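Local atomic coordinates of 26S proteasome regulatory subunit rpn10 (Schizosaccharomyces pombe, PDB entry 2X5N), a protein that protects ubiquitin chains from disassembly by deubiquitinating enzymes, as a regulatory subunit of the 26S proteasome, and so promotes protein degradation. Residues 4-9 against 95-100; 107-112 against 134-139. One frame throughout, in Å; residues are numbered along the deposited sequence.

Contact 1: residues 4-9 against 95-100; sequences ATMILI and LALKHR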
ATOM      1  N   ALA A   4       7.362   6.829   8.577  1.00  3.93           N
ATOM      2  CA  ALA A   4       7.943   6.132   7.441  1.00  3.74           C
ATOM      3  C   ALA A   4       6.878   5.218   6.886  1.00  3.70           C
ATOM      4  O   ALA A   4       6.245   4.463   7.641  1.00  5.12           O
ATOM      5  CB  ALA A   4       9.111   5.277   7.910  1.00  5.21           C
ATOM      6  N   THR A   5       6.696   5.239   5.574  1.00  3.39           N
ATOM      7  CA  THR A   5       5.620   4.485   4.946  1.00  3.50           C
ATOM      8  C   THR A   5       6.179   3.591   3.865  1.00  4.52           C
ATOM      9  O   THR A   5       6.856   4.063   2.944  1.00  4.34           O
ATOM     10  CB  THR A   5       4.584   5.431   4.296  1.00  4.63           C
ATOM     11  OG1 THR A   5       4.059   6.337   5.273  1.00  4.39           O
ATOM     12  CG2 THR A   5       3.419   4.683   3.682  1.00  5.56           C
ATOM     13  N   MET A   6       5.885   2.298   3.970  1.00  3.26           N
ATOM     14  CA  MET A   6       6.157   1.378   2.877  1.00  3.42           C
ATOM     15  C   MET A   6       4.900   1.253   2.035  1.00  3.30           C
ATOM     16  O   MET A   6       3.844   0.878   2.556  1.00  4.00           O
ATOM     17  CB  MET A   6       6.578  -0.002   3.377  1.00  5.46           C
ATOM     18  CG  MET A   6       7.946  -0.050   4.060  1.00  8.58           C
ATOM     19  SD  MET A   6       9.316   0.458   3.023  1.00 10.68           S
ATOM     20  CE  MET A   6       9.252  -0.670   1.729  1.00 12.38           C
ATOM     21  N   ILE A   7       5.027   1.584   0.754  1.00  3.23           N
ATOM     22  CA  ILE A   7       3.946   1.487  -0.211  1.00  3.44           C
ATOM     23  C   ILE A   7       4.128   0.190  -1.004  1.00  3.33           C
ATOM     24  O   ILE A   7       5.161  -0.030  -1.600  1.00  4.25           O
ATOM     25  CB  ILE A   7       3.881   2.730  -1.148  1.00  4.11           C
ATOM     26  CG1 ILE A   7       3.711   4.016  -0.311  1.00  4.24           C
ATOM     27  CG2 ILE A   7       2.738   2.544  -2.099  1.00  5.35           C
ATOM     28  CD1 ILE A   7       3.872   5.309  -1.055  1.00  5.75           C
ATOM     29  N   LEU A   8       3.112  -0.665  -0.946  1.00  3.54           N
ATOM     30  CA  LEU A   8       3.144  -1.991  -1.523  1.00  4.09           C
ATOM     31  C   LEU A   8       2.202  -2.036  -2.713  1.00  4.78           C
ATOM     32  O   LEU A   8       0.979  -1.869  -2.560  1.00  5.81           O
ATOM     33  CB  LEU A   8       2.680  -3.033  -0.499  1.00  4.05           C
ATOM     34  CG  LEU A   8       3.750  -3.564   0.466  1.00  4.20           C
ATOM     35  CD1 LEU A   8       4.522  -2.431   1.166  1.00  5.47           C
ATOM     36  CD2 LEU A   8       3.124  -4.476   1.511  1.00  6.23           C
ATOM     37  N   ILE A   9       2.769  -2.263  -3.889  1.00  3.87           N
ATOM     38  CA  ILE A   9       1.984  -2.338  -5.122  1.00  4.80           C
ATOM     39  C   ILE A   9       1.750  -3.787  -5.506  1.00  3.82           C
ATOM     40  O   ILE A   9       2.604  -4.655  -5.312  1.00  4.79           O
ATOM     41  CB  ILE A   9       2.619  -1.550  -6.298  1.00  4.89           C
ATOM     42  CG1 ILE A   9       4.034  -2.029  -6.674  1.00  6.10           C
ATOM     43  CG2 ILE A   9       2.595  -0.058  -5.960  1.00  6.77           C
ATOM     44  CD1 ILE A   9       4.505  -1.415  -7.935  1.00  7.61           C
ATOM     45  N   LEU A  95       9.805  -5.841   8.194  1.00  5.24           N
ATOM     46  CA  LEU A  95      11.251  -5.993   8.285  1.00  5.56           C
ATOM     47  C   LEU A  95      11.957  -4.755   7.689  1.00  6.09           C
ATOM     48  O   LEU A  95      12.887  -4.210   8.286  1.00  7.00           O
ATOM     49  CB  LEU A  95      11.680  -7.297   7.593  1.00  7.70           C
ATOM     50  CG  LEU A  95      13.189  -7.560   7.448  1.00  7.65           C
ATOM     51  CD1 LEU A  95      13.890  -7.574   8.797  1.00 11.51           C
ATOM     52  CD2 LEU A  95      13.414  -8.865   6.731  1.00 10.50           C
ATOM     53  N   ALA A  96      11.495  -4.287   6.536  1.00  6.21           N
ATOM     54  CA  ALA A  96      12.081  -3.112   5.904  1.00  6.81           C
ATOM     55  C   ALA A  96      11.962  -1.885   6.813  1.00  6.85           C
ATOM     56  O   ALA A  96      12.922  -1.106   6.945  1.00  9.42           O
ATOM     57  CB  ALA A  96      11.423  -2.879   4.567  1.00  7.82           C
ATOM     58  N   LEU A  97      10.800  -1.724   7.461  1.00  6.24           N
ATOM     59  CA  LEU A  97      10.569  -0.562   8.300  1.00  7.58           C
ATOM     60  C   LEU A  97      11.488  -0.537   9.521  1.00  7.23           C
ATOM     61  O   LEU A  97      11.770   0.523  10.058  1.00  7.96           O
ATOM     62  CB  LEU A  97       9.105  -0.468   8.718  1.00  7.88           C
ATOM     63  CG  LEU A  97       8.171   0.059   7.606  1.00  7.76           C
ATOM     64  CD1 LEU A  97       6.730  -0.324   7.873  1.00  8.44           C
ATOM     65  CD2 LEU A  97       8.286   1.577   7.417  1.00  9.57           C
ATOM     66  N   LYS A  98      11.975  -1.697   9.941  1.00  8.84           N
ATOM     67  CA  LYS A  98      12.958  -1.757  11.031  1.00 10.03           C
ATOM     68  C   LYS A  98      14.292  -1.160  10.647  1.00 10.12           C
ATOM     69  O   LYS A  98      15.096  -0.821  11.516  1.00 12.70           O
ATOM     70  CB  LYS A  98      13.223  -3.211  11.446  1.00 12.16           C
ATOM     71  CG  LYS A  98      12.042  -3.875  12.076  1.00 12.56           C
ATOM     72  CD  LYS A  98      12.369  -5.222  12.707  1.00 11.27           C
ATOM     73  CE  LYS A  98      11.074  -5.876  13.116  1.00 10.04           C
ATOM     74  NZ  LYS A  98      11.286  -7.064  13.968  1.00  7.79           N
ATOM     75  N   HIS A  99      14.562  -1.075   9.355  1.00 10.86           N
ATOM     76  CA  HIS A  99      15.823  -0.536   8.889  1.00 12.78           C
ATOM     77  C   HIS A  99      15.735   0.971   8.691  1.00 10.17           C
ATOM     78  O   HIS A  99      16.696   1.584   8.244  1.00 13.74           O
ATOM     79  CB  HIS A  99      16.269  -1.200   7.571  1.00 14.29           C
ATOM     80  CG  HIS A  99      16.557  -2.670   7.691  1.00 19.29           C
ATOM     81  ND1 HIS A  99      16.144  -3.587   6.745  0.59 24.48           N
ATOM     82  CD2 HIS A  99      17.214  -3.382   8.638  0.72 26.92           C
ATOM     83  CE1 HIS A  99      16.532  -4.798   7.106  0.90 27.59           C
ATOM     84  NE2 HIS A  99      17.184  -4.701   8.251  1.00 25.47           N
ATOM     85  N   ARG A 100      14.594   1.595   8.998  1.00  8.31           N
ATOM     86  CA  ARG A 100      14.501   3.044   8.837  1.00  6.97           C
ATOM     87  C   ARG A 100      15.582   3.710   9.665  1.00  7.11           C
ATOM     88  O   ARG A 100      15.820   3.339  10.814  1.00  7.30           O
ATOM     89  CB  ARG A 100      13.104   3.550   9.219  1.00  6.20           C
ATOM     90  CG  ARG A 100      12.795   3.601  10.706  1.00  5.47           C
ATOM     91  CD  ARG A 100      11.281   3.738  10.920  1.00  6.53           C
ATOM     92  NE  ARG A 100      10.943   3.873  12.333  1.00  6.48           N
ATOM     93  CZ  ARG A 100      10.969   2.878  13.207  1.00  7.25           C
ATOM     94  NH1 ARG A 100      11.262   1.648  12.804  1.00  7.55           N
ATOM     95  NH2 ARG A 100      10.685   3.110  14.480  1.00  8.31           N
TER

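Contact 2: residues 107-112 against 134-139; sequences QRIVAF and NNVAID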
ATOM      1  N   GLN A 107       5.532   3.909  12.062  1.00  4.88           N
ATOM      2  CA  GLN A 107       5.606   2.927  10.991  1.00  5.18           C
ATOM      3  C   GLN A 107       4.247   2.711  10.347  1.00  3.81           C
ATOM      4  O   GLN A 107       3.249   2.492  11.035  1.00  5.75           O
ATOM      5  CB  GLN A 107       6.134   1.608  11.532  1.00  6.12           C
ATOM      6  CG  GLN A 107       7.520   1.720  12.201  1.00  6.02           C
ATOM      7  CD  GLN A 107       7.991   0.370  12.690  1.00  9.34           C
ATOM      8  OE1 GLN A 107       8.364  -0.464  11.894  1.00 12.11           O
ATOM      9  NE2 GLN A 107       7.947   0.144  13.987  1.00 11.76           N
ATOM     10  N   ARG A 108       4.224   2.789   9.008  1.00  3.89           N
ATOM     11  CA  ARG A 108       2.975   2.609   8.275  1.00  3.13           C
ATOM     12  C   ARG A 108       3.221   1.813   6.998  1.00  3.43           C
ATOM     13  O   ARG A 108       4.247   1.970   6.335  1.00  4.14           O
ATOM     14  CB  ARG A 108       2.342   3.964   7.923  1.00  4.97           C
ATOM     15  CG  ARG A 108       1.023   3.866   7.110  1.00  5.13           C
ATOM     16  CD  ARG A 108       0.373   5.248   6.875  1.00  4.92           C
ATOM     17  NE  ARG A 108      -0.097   5.787   8.142  1.00  5.68           N
ATOM     18  CZ  ARG A 108      -1.226   5.447   8.741  1.00  5.34           C
ATOM     19  NH1 ARG A 108      -2.122   4.686   8.136  1.00  6.91           N
ATOM     20  NH2 ARG A 108      -1.461   5.889   9.959  1.00  6.41           N
ATOM     21  N   ILE A 109       2.228   1.013   6.638  1.00  3.42           N
ATOM     22  CA  ILE A 109       2.157   0.326   5.357  1.00  3.91           C
ATOM     23  C   ILE A 109       0.928   0.826   4.614  1.00  3.15           C
ATOM     24  O   ILE A 109      -0.146   0.912   5.194  1.00  3.96           O
ATOM     25  CB  ILE A 109       2.035  -1.209   5.565  1.00  4.33           C
ATOM     26  CG1 ILE A 109       3.315  -1.714   6.229  1.00  5.14           C
ATOM     27  CG2 ILE A 109       1.740  -1.903   4.232  1.00  6.04           C
ATOM     28  CD1 ILE A 109       3.237  -3.156   6.666  1.00  8.64           C
ATOM     29  N   VAL A 110       1.079   1.148   3.325  1.00  3.51           N
ATOM     30  CA  VAL A 110      -0.075   1.394   2.434  1.00  4.15           C
ATOM     31  C   VAL A 110      -0.001   0.343   1.335  1.00  3.29           C
ATOM     32  O   VAL A 110       0.962   0.333   0.592  1.00  5.11           O
ATOM     33  CB  VAL A 110      -0.075   2.816   1.834  1.00  3.98           C
ATOM     34  CG1 VAL A 110      -1.245   2.972   0.879  1.00  5.98           C
ATOM     35  CG2 VAL A 110      -0.180   3.827   2.953  1.00  6.38           C
ATOM     36  N   ALA A 111      -0.975  -0.563   1.287  1.00  3.35           N
ATOM     37  CA  ALA A 111      -0.932  -1.678   0.365  1.00  4.42           C
ATOM     38  C   ALA A 111      -2.126  -1.680  -0.572  1.00  3.91           C
ATOM     39  O   ALA A 111      -3.272  -1.505  -0.137  1.00  6.01           O
ATOM     40  CB  ALA A 111      -0.909  -3.005   1.132  1.00  3.96           C
ATOM     41  N   PHE A 112      -1.854  -1.958  -1.835  1.00  3.91           N
ATOM     42  CA  PHE A 112      -2.878  -2.177  -2.834  1.00  4.23           C
ATOM     43  C   PHE A 112      -3.160  -3.670  -2.968  1.00  4.68           C
ATOM     44  O   PHE A 112      -2.237  -4.477  -3.026  1.00  6.41           O
ATOM     45  CB  PHE A 112      -2.408  -1.672  -4.187  1.00  5.91           C
ATOM     46  CG  PHE A 112      -2.272  -0.185  -4.290  1.00  6.27           C
ATOM     47  CD1 PHE A 112      -3.268   0.575  -4.893  1.00  6.70           C
ATOM     48  CD2 PHE A 112      -1.139   0.464  -3.800  1.00  6.69           C
ATOM     49  CE1 PHE A 112      -3.131   1.945  -5.032  1.00  7.13           C
ATOM     50  CE2 PHE A 112      -1.004   1.837  -3.935  1.00  6.02           C
ATOM     51  CZ  PHE A 112      -1.995   2.575  -4.565  1.00  7.70           C
ATOM     52  N   ASN A 134       2.893  -4.653  17.020  1.00 14.10           N
ATOM     53  CA  ASN A 134       4.143  -4.049  16.543  1.00 10.76           C
ATOM     54  C   ASN A 134       4.043  -2.532  16.301  1.00 12.50           C
ATOM     55  O   ASN A 134       5.014  -1.927  15.863  1.00 13.44           O
ATOM     56  CB  ASN A 134       4.575  -4.772  15.248  1.00 12.49           C
ATOM     57  CG  ASN A 134       5.068  -6.204  15.515  1.00 12.58           C
ATOM     58  OD1 ASN A 134       5.423  -6.537  16.642  1.00 13.84           O
ATOM     59  ND2 ASN A 134       5.068  -7.048  14.484  1.00 13.62           N
ATOM     60  N   ASN A 135       2.859  -1.938  16.539  1.00 12.54           N
ATOM     61  CA  ASN A 135       2.612  -0.486  16.362  1.00 13.40           C
ATOM     62  C   ASN A 135       2.771   0.012  14.900  1.00 10.93           C
ATOM     63  O   ASN A 135       3.168   1.125  14.599  1.00 15.31           O
ATOM     64  CB  ASN A 135       3.489   0.339  17.300  1.00 24.21           C
ATOM     65  CG  ASN A 135       3.022   0.267  18.740  1.00 36.68           C
ATOM     66  OD1 ASN A 135       1.818   0.308  19.012  1.00 34.83           O
ATOM     67  ND2 ASN A 135       3.965   0.167  19.669  1.00 50.23           N
ATOM     68  N   VAL A 136       2.441  -0.881  14.007  1.00  7.26           N
ATOM     69  CA  VAL A 136       2.447  -0.661  12.581  1.00  5.31           C
ATOM     70  C   VAL A 136       1.063  -0.362  12.060  1.00  4.74           C
ATOM     71  O   VAL A 136       0.222  -1.246  12.163  1.00  6.41           O
ATOM     72  CB  VAL A 136       3.182  -1.753  11.785  1.00  7.12           C
ATOM     73  CG1 VAL A 136       3.299  -1.389  10.338  1.00  8.42           C
ATOM     74  CG2 VAL A 136       4.537  -2.053  12.402  1.00  7.32           C
ATOM     75  N   ALA A 137       0.822   0.840  11.563  1.00  4.67           N
ATOM     76  CA  ALA A 137      -0.457   1.182  10.961  1.00  4.92           C
ATOM     77  C   ALA A 137      -0.512   0.666   9.539  1.00  4.88           C
ATOM     78  O   ALA A 137       0.523   0.463   8.903  1.00  5.20           O
ATOM     79  CB  ALA A 137      -0.636   2.677  10.957  1.00  6.08           C
ATOM     80  N   ILE A 138      -1.721   0.453   9.041  1.00  4.72           N
ATOM     81  CA  ILE A 138      -1.877  -0.020   7.681  1.00  5.05           C
ATOM     82  C   ILE A 138      -3.147   0.543   7.056  1.00  4.34           C
ATOM     83  O   ILE A 138      -4.205   0.606   7.696  1.00  4.84           O
ATOM     84  CB  ILE A 138      -1.837  -1.556   7.605  1.00  6.58           C
ATOM     85  CG1 ILE A 138      -1.976  -2.029   6.147  1.00  8.46           C
ATOM     86  CG2 ILE A 138      -2.881  -2.182   8.532  1.00  8.61           C
ATOM     87  CD1 ILE A 138      -1.390  -3.379   5.873  1.00 11.69           C
ATOM     88  N   ASP A 139      -3.002   0.950   5.805  1.00  4.27           N
ATOM     89  CA  ASP A 139      -4.106   1.290   4.927  1.00  3.88           C
ATOM     90  C   ASP A 139      -4.099   0.315   3.763  1.00  5.03           C
ATOM     91  O   ASP A 139      -3.050  -0.018   3.221  1.00  5.34           O
ATOM     92  CB  ASP A 139      -3.964   2.711   4.399  1.00  5.22           C
ATOM     93  CG  ASP A 139      -3.850   3.706   5.497  1.00  5.81           C
ATOM     94  OD1 ASP A 139      -4.677   3.641   6.431  1.00  6.83           O
ATOM     95  OD2 ASP A 139      -2.935   4.550   5.424  1.00  7.35           O
TER
HETATM   96  O   HOH W   1       4.825   3.213  14.781  1.00 15.44           O
HETATM   97  O   HOH W   2       6.243   1.522  15.937  1.00 19.40           O
HETATM   98  O   HOH W   3       7.645  -2.111  16.293  1.00 31.62           O

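Contact 1: residues 4-9 against 95-100
The side chains of M6 and L97 run alongside one another in opposite senses where the last turn of helix 86-98 packs on one face of the central sheet of the von Willebrand A domain, against strand 3-9. M6 CG lies 3.6 Å from L97 CG and almost as near L97 CD2, while M6 CE reaches A96 CB at 4.2 Å. The methionine gets there because its chain folds at chi2 and chi3, both -60°, which brings the terminal methyl round to the alanine. L97 CD2 also sits 3.8 Å from A4 CB and 3.5 Å from A4 O, so one methyl of the leucine bridges both inward-facing residues of the strand. With an alanine at L97, a gap would probably open beside M6 CG, and A4 CB would lose the methyl that lies against it. The remaining touch is aliphatic, R100 CD against A4 CB at 4.0 Å. R100 NH1 donates to L97 O (3.0 Å, 162°) within segment 95-100, in the guanidinium plane, and R100 N reaches the same oxygen from the opposite face of its carbonyl plane, while R100 NE donates to Q105 O. Strand and helix thus meet through hydrocarbon, with the arginine's charged end directed to backbone carbonyls.

Contact 2: residues 107-112 against 134-139
The guanidinium of R108 has A137 CB over one face, 3.4 Å above its plane and displaced from the centre of the group, and D139 OD2 at its edge. The salt bridge from R108 NH1 to D139 OD2 is short (2.8 Å) but bent, 134° at the hydrogen, and NH1 meets that oxygen from above the carboxylate plane although the guanidinium and carboxylate planes are only 16° apart. R108 starts with CG anti to N (chi1 179°) and turns at chi3, which swings the guanidinium over the alanine toward D139 on strand 136-143. E3 holds R108 NE and H166 binds D139 OD1, so both charges have second partners. The strands are the two parallel members of a right-handed beta-alpha-beta crossover, joined through helix 121-133 in the Rossmann-like von Willebrand A fold. Hydrogen bonds pass alternately from one strand to the other: A137 N donates to Q107 O, I109 N to A137 O, D139 N to I109 O at 2.9 Å, and A111 N to D139 O. On the sheet face opposite R108 and A137, I109 CG2 packs on I138 CD1 at 3.8 Å, and I109 CD1 meets V136 CG1. Where the helix ends in a Schellman motif at N135, a water bonded to Q107 N donates to N135 O at 2.7 Å.

Neighbouring strands of one sheet bring the two contacts within about 9 Å of each other, centre to centre. Contact 1 closes before contact 2 opens along the chain, and strand 106-113 follows helix 86-98 directly. Strands 3-9 and 106-113 run side by side: L8 N lies 2.8 Å from V110 O and M6 O 2.9 Å from V110 N, both probable hydrogen bonds. Helix 86-98 spans the two contacts, since L97 packs on the strand residues of contact 1 and also on Q107 and I109. Contact 1 thus fixes a helix on the sheet, whereas contact 2 extends the sheet by one strand, illustrating how a von Willebrand A domain combines both kinds of joint.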